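PDB 3RN4: superoxide dismutase [Mn], mitochondrial from Saccharomyces cerevisiae, which converts superoxide radicals to hydrogen peroxide and oxygen in mitochondria, normally with one manganese ion per subunit, here replaced by iron. Local coordinates for residues A[37-42]-A[84-89]; A[44-49]-A[77-82]; A[141-146]-A[162-167]. All blocks are in the same frame, centred on the assembly; numbering follows the deposited sequence.

Contact 1. Residues A[37-42]-A[84-89]. With FE (Fe (III) ion), chain B.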
loop_
_atom_site.group_PDB
_atom_site.type_symbol
_atom_site.label_atom_id
_atom_site.label_comp_id
_atom_site.label_asym_id
_atom_site.label_seq_id
_atom_site.Cartn_x
_atom_site.Cartn_y
_atom_site.Cartn_z
ATOM N N LYS A 37 11.882 23.897 -8.903
ATOM C CA LYS A 37 10.802 23.851 -7.952
ATOM C C LYS A 37 10.609 22.454 -7.390
ATOM O O LYS A 37 10.788 22.254 -6.205
ATOM C CB LYS A 37 9.496 24.366 -8.563
ATOM C CG LYS A 37 9.630 25.676 -9.323
ATOM C CD LYS A 37 9.866 26.831 -8.374
ATOM C CE LYS A 37 9.622 28.165 -9.068
ATOM N NZ LYS A 37 9.883 29.292 -8.136
ATOM N N HIS A 38 10.280 21.485 -8.246
ATOM C CA HIS A 38 9.986 20.138 -7.773
ATOM C C HIS A 38 11.197 19.491 -7.123
ATOM O O HIS A 38 11.122 19.054 -5.989
ATOM C CB HIS A 38 9.413 19.256 -8.894
ATOM C CG HIS A 38 8.091 19.739 -9.408
ATOM N ND1 HIS A 38 6.908 19.483 -8.748
ATOM C CD2 HIS A 38 7.769 20.521 -10.466
ATOM C CE1 HIS A 38 5.913 20.065 -9.396
ATOM N NE2 HIS A 38 6.404 20.698 -10.442
ATOM N N HIS A 39 12.309 19.428 -7.844
ATOM C CA HIS A 39 13.469 18.749 -7.272
ATOM C C HIS A 39 13.945 19.455 -6.007
ATOM O O HIS A 39 14.293 18.810 -5.010
ATOM C CB HIS A 39 14.602 18.630 -8.285
ATOM C CG HIS A 39 15.580 17.541 -7.955
ATOM N ND1 HIS A 39 16.591 17.165 -8.814
ATOM C CD2 HIS A 39 15.692 16.742 -6.866
ATOM C CE1 HIS A 39 17.285 16.183 -8.265
ATOM N NE2 HIS A 39 16.762 15.906 -7.083
ATOM N N GLN A 40 13.940 20.783 -6.041
ATOM C CA GLN A 40 14.357 21.561 -4.879
ATOM C C GLN A 40 13.506 21.293 -3.658
ATOM O O GLN A 40 14.005 21.213 -2.541
ATOM C CB GLN A 40 14.360 23.068 -5.201
ATOM C CG GLN A 40 14.811 23.917 -4.029
ATOM C CD GLN A 40 16.317 23.764 -3.806
ATOM O OE1 GLN A 40 17.108 24.076 -4.684
ATOM N NE2 GLN A 40 16.701 23.258 -2.660
ATOM N N THR A 41 12.202 21.145 -3.852
ATOM C CA THR A 41 11.334 20.809 -2.735
ATOM C C THR A 41 11.689 19.475 -2.093
ATOM O O THR A 41 11.613 19.324 -0.873
ATOM C CB THR A 41 9.845 20.863 -3.159
ATOM O OG1 THR A 41 9.545 22.217 -3.523
ATOM C CG2 THR A 41 8.934 20.435 -2.020
ATOM N N TYR A 42 12.082 18.498 -2.906
ATOM C CA TYR A 42 12.474 17.204 -2.355
ATOM C C TYR A 42 13.820 17.329 -1.622
ATOM O O TYR A 42 14.012 16.734 -0.566
ATOM C CB TYR A 42 12.548 16.129 -3.455
ATOM C CG TYR A 42 11.203 15.856 -4.124
ATOM C CD1 TYR A 42 10.086 15.517 -3.364
ATOM C CD2 TYR A 42 11.070 15.916 -5.508
ATOM C CE1 TYR A 42 8.849 15.285 -3.967
ATOM C CE2 TYR A 42 9.835 15.682 -6.121
ATOM C CZ TYR A 42 8.741 15.366 -5.336
ATOM O OH TYR A 42 7.526 15.118 -5.957
ATOM N N GLY A 84 13.419 9.680 -1.705
ATOM C CA GLY A 84 13.061 9.164 -3.011
ATOM C C GLY A 84 12.961 10.239 -4.057
ATOM O O GLY A 84 13.436 10.059 -5.153
ATOM N N GLY A 85 12.321 11.371 -3.748
ATOM C CA GLY A 85 12.225 12.424 -4.749
ATOM C C GLY A 85 13.588 12.976 -5.104
ATOM O O GLY A 85 13.874 13.289 -6.264
ATOM N N PHE A 86 14.447 13.084 -4.097
ATOM C CA PHE A 86 15.786 13.583 -4.327
ATOM C C PHE A 86 16.536 12.614 -5.252
ATOM O O PHE A 86 17.072 12.991 -6.290
ATOM C CB PHE A 86 16.522 13.733 -2.980
ATOM C CG PHE A 86 18.012 13.927 -3.138
ATOM C CD1 PHE A 86 18.508 15.072 -3.758
ATOM C CD2 PHE A 86 18.897 12.954 -2.706
ATOM C CE1 PHE A 86 19.871 15.257 -3.935
ATOM C CE2 PHE A 86 20.267 13.129 -2.870
ATOM C CZ PHE A 86 20.751 14.280 -3.488
ATOM N N THR A 87 16.540 11.349 -4.887
ATOM C CA THR A 87 17.376 10.404 -5.614
ATOM C C THR A 87 16.807 10.118 -7.005
ATOM O O THR A 87 17.551 10.018 -7.965
ATOM C CB THR A 87 17.616 9.136 -4.795
ATOM O OG1 THR A 87 16.378 8.479 -4.561
ATOM C CG2 THR A 87 18.187 9.496 -3.449
ATOM N N ASN A 88 15.481 10.006 -7.128
ATOM C CA ASN A 88 14.892 9.694 -8.424
ATOM C C ASN A 88 15.168 10.764 -9.447
ATOM O O ASN A 88 15.478 10.469 -10.595
ATOM C CB ASN A 88 13.363 9.462 -8.307
ATOM C CG ASN A 88 13.026 8.124 -7.705
ATOM O OD1 ASN A 88 13.868 7.208 -7.666
ATOM N ND2 ASN A 88 11.775 7.987 -7.219
ATOM N N HIS A 89 15.045 12.032 -9.051
ATOM C CA HIS A 89 15.273 13.075 -10.047
ATOM C C HIS A 89 16.768 13.186 -10.393
ATOM O O HIS A 89 17.132 13.543 -11.512
ATOM C CB HIS A 89 14.683 14.407 -9.586
ATOM C CG HIS A 89 13.181 14.391 -9.547
ATOM N ND1 HIS A 89 12.479 13.929 -8.463
ATOM C CD2 HIS A 89 12.261 14.762 -10.468
ATOM C CE1 HIS A 89 11.180 13.999 -8.716
ATOM N NE2 HIS A 89 11.021 14.503 -9.928
HETATM FE FE FE B . 9.281 14.537 -11.189
HETATM O O HOH W 1 8.366 13.064 -9.950
#

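Contact 2. Residues A[44-49]-A[77-82]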
loop_
_atom_site.group_PDB
_atom_site.type_symbol
_atom_site.label_atom_id
_atom_site.label_comp_id
_atom_site.label_asym_id
_atom_site.label_seq_id
_atom_site.Cartn_x
_atom_site.Cartn_y
_atom_site.Cartn_z
ATOM N N ASN A 44 14.888 20.048 -0.068
ATOM C CA ASN A 44 14.532 20.670 1.209
ATOM C C ASN A 44 13.843 19.697 2.163
ATOM O O ASN A 44 14.131 19.665 3.356
ATOM C CB ASN A 44 13.638 21.902 0.981
ATOM C CG ASN A 44 14.310 22.971 0.125
ATOM O OD1 ASN A 44 15.521 22.953 -0.085
ATOM N ND2 ASN A 44 13.512 23.896 -0.393
ATOM N N GLY A 45 12.919 18.897 1.647
ATOM C CA GLY A 45 12.177 18.002 2.523
ATOM C C GLY A 45 13.043 16.895 3.092
ATOM O O GLY A 45 12.858 16.476 4.236
ATOM N N PHE A 46 13.988 16.421 2.289
ATOM C CA PHE A 46 14.909 15.381 2.725
ATOM C C PHE A 46 15.868 15.934 3.789
ATOM O O PHE A 46 16.047 15.327 4.847
ATOM C CB PHE A 46 15.683 14.846 1.528
ATOM C CG PHE A 46 16.524 13.635 1.830
ATOM C CD1 PHE A 46 16.013 12.570 2.550
ATOM C CD2 PHE A 46 17.808 13.535 1.323
ATOM C CE1 PHE A 46 16.783 11.448 2.805
ATOM C CE2 PHE A 46 18.584 12.409 1.575
ATOM C CZ PHE A 46 18.064 11.367 2.312
ATOM N N ASN A 47 16.452 17.096 3.527
ATOM C CA ASN A 47 17.277 17.746 4.540
ATOM C C ASN A 47 16.524 17.916 5.850
ATOM O O ASN A 47 17.013 17.512 6.905
ATOM C CB ASN A 47 17.850 19.073 4.032
ATOM C CG ASN A 47 18.952 18.872 3.008
ATOM O OD1 ASN A 47 19.686 17.892 3.066
ATOM N ND2 ASN A 47 19.052 19.781 2.049
ATOM N N THR A 48 15.315 18.466 5.780
ATOM C CA THR A 48 14.495 18.655 6.966
ATOM C C THR A 48 14.164 17.352 7.678
ATOM O O THR A 48 14.239 17.268 8.900
ATOM C CB THR A 48 13.179 19.361 6.612
ATOM O OG1 THR A 48 13.460 20.694 6.173
ATOM C CG2 THR A 48 12.254 19.401 7.810
ATOM N N ALA A 49 13.802 16.322 6.913
ATOM C CA ALA A 49 13.443 15.045 7.517
ATOM C C ALA A 49 14.606 14.403 8.277
ATOM O O ALA A 49 14.430 13.915 9.391
ATOM C CB ALA A 49 12.922 14.092 6.465
ATOM N N GLN A 77 8.194 8.422 7.038
ATOM C CA GLN A 77 7.489 8.578 5.735
ATOM C C GLN A 77 8.060 9.736 4.921
ATOM O O GLN A 77 8.182 9.637 3.711
ATOM C CB GLN A 77 5.970 8.742 5.898
ATOM C CG GLN A 77 5.222 9.221 4.628
ATOM C CD GLN A 77 5.250 8.225 3.450
ATOM O OE1 GLN A 77 5.567 7.041 3.627
ATOM N NE2 GLN A 77 4.903 8.710 2.239
ATOM N N ASN A 78 8.394 10.838 5.591
ATOM C CA ASN A 78 9.010 11.983 4.909
ATOM C C ASN A 78 10.444 11.713 4.464
ATOM O O ASN A 78 10.889 12.215 3.430
ATOM C CB ASN A 78 8.977 13.229 5.800
ATOM C CG ASN A 78 7.578 13.769 5.990
ATOM O OD1 ASN A 78 6.651 13.407 5.262
ATOM N ND2 ASN A 78 7.412 14.632 6.984
ATOM N N ILE A 79 11.183 10.943 5.254
ATOM C CA ILE A 79 12.490 10.475 4.797
ATOM C C ILE A 79 12.359 9.640 3.514
ATOM O O ILE A 79 13.067 9.889 2.539
ATOM C CB ILE A 79 13.233 9.665 5.858
ATOM C CG1 ILE A 79 13.513 10.541 7.087
ATOM C CG2 ILE A 79 14.540 9.127 5.266
ATOM C CD1 ILE A 79 14.036 9.766 8.305
ATOM N N LYS A 80 11.436 8.672 3.506
ATOM C CA LYS A 80 11.209 7.862 2.304
ATOM C C LYS A 80 10.788 8.715 1.090
ATOM O O LYS A 80 11.338 8.594 0.001
ATOM C CB LYS A 80 10.143 6.793 2.572
ATOM C CG LYS A 80 9.940 5.792 1.426
ATOM C CD LYS A 80 8.736 4.879 1.733
ATOM C CE LYS A 80 8.681 3.689 0.791
ATOM N NZ LYS A 80 7.516 2.792 1.109
ATOM N N PHE A 81 9.783 9.560 1.282
ATOM C CA PHE A 81 9.221 10.325 0.172
ATOM C C PHE A 81 10.206 11.348 -0.386
ATOM O O PHE A 81 10.488 11.388 -1.585
ATOM C CB PHE A 81 7.937 11.033 0.625
ATOM C CG PHE A 81 7.282 11.846 -0.454
ATOM C CD1 PHE A 81 6.779 11.228 -1.592
ATOM C CD2 PHE A 81 7.188 13.231 -0.352
ATOM C CE1 PHE A 81 6.145 11.972 -2.590
ATOM C CE2 PHE A 81 6.570 13.983 -1.346
ATOM C CZ PHE A 81 6.051 13.348 -2.486
ATOM N N HIS A 82 10.738 12.194 0.485
ATOM C CA HIS A 82 11.645 13.218 0.006
ATOM C C HIS A 82 12.989 12.632 -0.411
ATOM O O HIS A 82 13.576 13.086 -1.370
ATOM C CB HIS A 82 11.809 14.318 1.051
ATOM C CG HIS A 82 10.565 15.119 1.240
ATOM N ND1 HIS A 82 10.084 15.966 0.271
ATOM C CD2 HIS A 82 9.691 15.184 2.269
ATOM C CE1 HIS A 82 8.963 16.521 0.691
ATOM N NE2 HIS A 82 8.705 16.066 1.902
#

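Contact 3. Residues A[141-146]-A[162-167]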
loop_
_atom_site.group_PDB
_atom_site.type_symbol
_atom_site.label_atom_id
_atom_site.label_comp_id
_atom_site.label_asym_id
_atom_site.label_seq_id
_atom_site.Cartn_x
_atom_site.Cartn_y
_atom_site.Cartn_z
ATOM N N TRP A 141 6.900 6.135 -11.333
ATOM C CA TRP A 141 8.126 6.003 -12.143
ATOM C C TRP A 141 8.128 4.642 -12.825
ATOM O O TRP A 141 7.513 3.692 -12.334
ATOM C CB TRP A 141 9.368 6.066 -11.240
ATOM C CG TRP A 141 9.586 7.397 -10.651
ATOM C CD1 TRP A 141 8.953 7.920 -9.549
ATOM C CD2 TRP A 141 10.465 8.428 -11.141
ATOM N NE1 TRP A 141 9.389 9.224 -9.339
ATOM C CE2 TRP A 141 10.325 9.541 -10.283
ATOM C CE3 TRP A 141 11.383 8.505 -12.202
ATOM C CZ2 TRP A 141 11.039 10.732 -10.472
ATOM C CZ3 TRP A 141 12.089 9.685 -12.388
ATOM C CH2 TRP A 141 11.906 10.790 -11.522
ATOM N N ALA A 142 8.801 4.539 -13.971
ATOM C CA ALA A 142 9.249 3.197 -14.401
ATOM C C ALA A 142 10.774 3.201 -14.401
ATOM O O ALA A 142 11.408 4.215 -14.741
ATOM C CB ALA A 142 8.724 2.821 -15.764
ATOM N N PHE A 143 11.348 2.078 -14.010
ATOM C CA PHE A 143 12.799 1.925 -14.026
ATOM C C PHE A 143 13.178 0.690 -14.803
ATOM O O PHE A 143 12.656 -0.396 -14.560
ATOM C CB PHE A 143 13.340 1.725 -12.641
ATOM C CG PHE A 143 13.116 2.878 -11.689
ATOM C CD1 PHE A 143 14.075 3.888 -11.555
ATOM C CD2 PHE A 143 11.980 2.903 -10.876
ATOM C CE1 PHE A 143 13.884 4.946 -10.630
ATOM C CE2 PHE A 143 11.788 3.933 -9.956
ATOM C CZ PHE A 143 12.740 4.971 -9.852
ATOM N N ILE A 144 14.108 0.853 -15.732
ATOM C CA ILE A 144 14.783 -0.299 -16.299
ATOM C C ILE A 144 15.903 -0.645 -15.315
ATOM O O ILE A 144 16.724 0.211 -14.966
ATOM C CB ILE A 144 15.347 0.008 -17.704
ATOM C CG1 ILE A 144 14.227 0.458 -18.650
ATOM C CG2 ILE A 144 16.111 -1.224 -18.236
ATOM C CD1 ILE A 144 14.707 0.830 -20.083
ATOM N N VAL A 145 15.927 -1.891 -14.841
ATOM C CA VAL A 145 16.848 -2.283 -13.802
ATOM C C VAL A 145 17.715 -3.488 -14.175
ATOM O O VAL A 145 17.367 -4.277 -15.067
ATOM C CB VAL A 145 16.109 -2.636 -12.493
ATOM C CG1 VAL A 145 15.326 -1.392 -11.971
ATOM C CG2 VAL A 145 15.176 -3.867 -12.730
ATOM N N LYS A 146 18.826 -3.609 -13.453
ATOM C CA LYS A 146 19.641 -4.832 -13.466
ATOM C C LYS A 146 19.474 -5.490 -12.105
ATOM O O LYS A 146 19.761 -4.892 -11.070
ATOM C CB LYS A 146 21.111 -4.499 -13.692
ATOM C CG LYS A 146 22.010 -5.763 -13.769
ATOM C CD LYS A 146 23.502 -5.353 -13.852
ATOM C CE LYS A 146 24.405 -6.524 -14.277
ATOM N NZ LYS A 146 25.850 -6.049 -14.404
ATOM N N GLN A 162 7.144 8.670 -4.824
ATOM C CA GLN A 162 8.624 8.734 -4.961
ATOM C C GLN A 162 9.277 7.492 -4.411
ATOM O O GLN A 162 10.449 7.509 -3.995
ATOM C CB GLN A 162 9.234 9.993 -4.302
ATOM C CG GLN A 162 8.789 11.333 -4.943
ATOM C CD GLN A 162 9.117 11.460 -6.408
ATOM O OE1 GLN A 162 9.922 10.702 -6.961
ATOM N NE2 GLN A 162 8.518 12.447 -7.050
ATOM N N ASP A 163 8.554 6.381 -4.418
ATOM C CA ASP A 163 9.180 5.121 -4.058
ATOM C C ASP A 163 10.295 4.864 -5.076
ATOM O O ASP A 163 10.239 5.326 -6.213
ATOM C CB ASP A 163 8.158 3.978 -4.087
ATOM C CG ASP A 163 7.129 4.070 -2.952
ATOM O OD1 ASP A 163 7.240 4.974 -2.106
ATOM O OD2 ASP A 163 6.205 3.232 -2.911
ATOM N N THR A 164 11.307 4.108 -4.672
ATOM C CA THR A 164 12.428 3.880 -5.577
ATOM C C THR A 164 12.872 2.421 -5.581
ATOM O O THR A 164 12.326 1.604 -4.830
ATOM C CB THR A 164 13.600 4.806 -5.207
ATOM O OG1 THR A 164 14.509 4.871 -6.313
ATOM C CG2 THR A 164 14.285 4.305 -3.951
ATOM N N VAL A 165 13.814 2.086 -6.465
ATOM C CA VAL A 165 14.444 0.767 -6.424
ATOM C C VAL A 165 15.703 0.798 -5.548
ATOM O O VAL A 165 16.555 1.674 -5.689
ATOM C CB VAL A 165 14.800 0.249 -7.829
ATOM C CG1 VAL A 165 13.529 -0.063 -8.603
ATOM C CG2 VAL A 165 15.644 1.267 -8.574
ATOM N N THR A 166 15.813 -0.157 -4.637
ATOM C CA THR A 166 16.961 -0.202 -3.742
ATOM C C THR A 166 17.601 -1.597 -3.721
ATOM O O THR A 166 17.121 -2.521 -4.393
ATOM C CB THR A 166 16.551 0.180 -2.322
ATOM O OG1 THR A 166 15.663 -0.819 -1.805
ATOM C CG2 THR A 166 15.812 1.524 -2.323
ATOM N N GLY A 167 18.674 -1.742 -2.944
ATOM C CA GLY A 167 19.292 -3.061 -2.738
ATOM C C GLY A 167 19.738 -3.673 -4.053
ATOM O O GLY A 167 20.483 -3.028 -4.811
#

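Contact 1. Residues A[37-42]-A[84-89]
The H39 imidazole carries the CB of H89 over the centre of one face, 3.4 Å from CB to the ring centroid. The Y42 ring takes G85 CA over one face, offset toward the rim, with Y42 CG and G85 CA 3.6 Å apart. At the edge of the H89 ring, in its plane, lies G85 C. These residues belong to the alpha-hairpin of the iron/manganese superoxide dismutases. The two segments cross steeply, their N-to-C directions 132° apart, in an overall antiparallel hairpin. H39, Y42, F86 and H89 form an aromatic cluster. The Y42 and H89 rings are nearly parallel but slid apart, so they barely overlap. H39 and F86 meet obliquely. G85 has no side chain, and a CB modelled there would clash with Y42 CG. H39 has CG anti to its own N (chi1 -159°), which swings the ring across to helix 66-94. H39 NE2 then donates to F86 O at 3.0 Å. The acceptor is used on a lone pair, but the bond is bent, at 138°, and F86 O is tilted from the H39 ring plane. H39 ND1 is hydrogen-bonded to W93 NE1. A leucine in place of H39, with no ring nitrogens, would probably leave F86 O and W93 NE1 without their shared partner and H89 CB without a flat face to rest on. H34, D176 and H180 complete the iron site with H89 and a water. H89 ND1 donates to G85 O at 2.7 Å, nearly straight, which fixes the ring's rotation while H89 NE2 binds the iron at 2.1 Å.

Contact 2. Residues A[44-49]-A[77-82]
G45 and H82 make the CH-pi contact of this pair. G45 CA sits over the centre of one face of the H82 ring, 3.6 Å from the centroid. F81 CD2 lies over the opposite face, so the imidazole is held between the two. H82 reaches this place with CG anti to its carbonyl carbon (chi1 -68°), beside the backbone N. A CB modelled on G45 would clash with H82 ND1.

Side chain also meets backbone closely: H82 CB lies 3.3 Å from F46 N. Here, in the family's alpha-hairpin, the two segments run roughly antiparallel, at 149°, their axes approaching to 8.3 Å, and the small residues G45 and A49 both face helix 66-94.

The remaining contacts are apolar. A49 CB meets I79 CG1 at 3.7 Å. The F46 and I79 side chains pass at a slant, with F46 CE1 4.1 Å from I79 CG2. The CB atoms of A49 and N78 also touch, at 4.1 Å. The polar end of N78 is engaged elsewhere, with OD1 bonded to Q137 of the third subunit. F46 packs on A69 of the second subunit, and I79 on F53 of that subunit.

Contact 3. Residues A[141-146]-A[162-167]
W141 and Q162 make the close end of this contact. NE1 of W141 donates to OE1 of Q162 at 2.9 Å. The bond is bent, at 135°, and the donor stands above the carbonyl plane, not on a lone pair. Ring and amide planes lie 62° apart. The Q162 chain starts away from the strand, but its bend at chi2 (-59°) helps bring the amide back to the indole. N88 ND2 is a second donor to Q162 OE1. Q162 NE2 makes a weak hydrogen bond to Y42 OH. The W141 ring meets the iron ligand H89 edge-to-face and Q162 lies against H89, so this end lines the metal site.

Farther along, the fit is looser and apolar. V165 CG2 lies over one face of the F143 ring, toward its rim. V165 CG1 touches both F143 CD2 and V145 CG1, each at 4.0 Å. F143 CZ also comes to 4.0 Å from T164 OG1, whose polar partner is N88. Toward its end the loop meets the second subunit: V165 O accepts from NE of R70 of that subunit.

Strand 140-147 is the middle one of the antiparallel three-stranded sheet of the C-terminal domain. The loop 162-167 connects the two outer strands across one face of it. W141 and F143 also touch N88 of helix 66-94 on this face, while A142 and I144 point to helix 122-134 on the other.

In the fold
Contacts 1 and 2 are successive levels of one helix pair, 28-62 with 66-94, their centres 10 Å apart. They meet where Y42 CE1 packs on F81 CE2 at 3.7 Å. Contact 1 holds the metal ligand H89; in contact 2 the nearest atom of the H82 side chain is about 12 Å from the bound Fe (III) ion. Contact 3 belongs to the other domain, but the nearest atom of the W141 side chain is about 4 Å from the bound Fe (III) ion. N88 joins the domains: its OD1 lies 2.8 Å from T164 OG1, a probable hydrogen bond. F81 O, 3.3 Å from Q162 CB, brings contacts 2 and 3 together. All three contacts touch the second subunit.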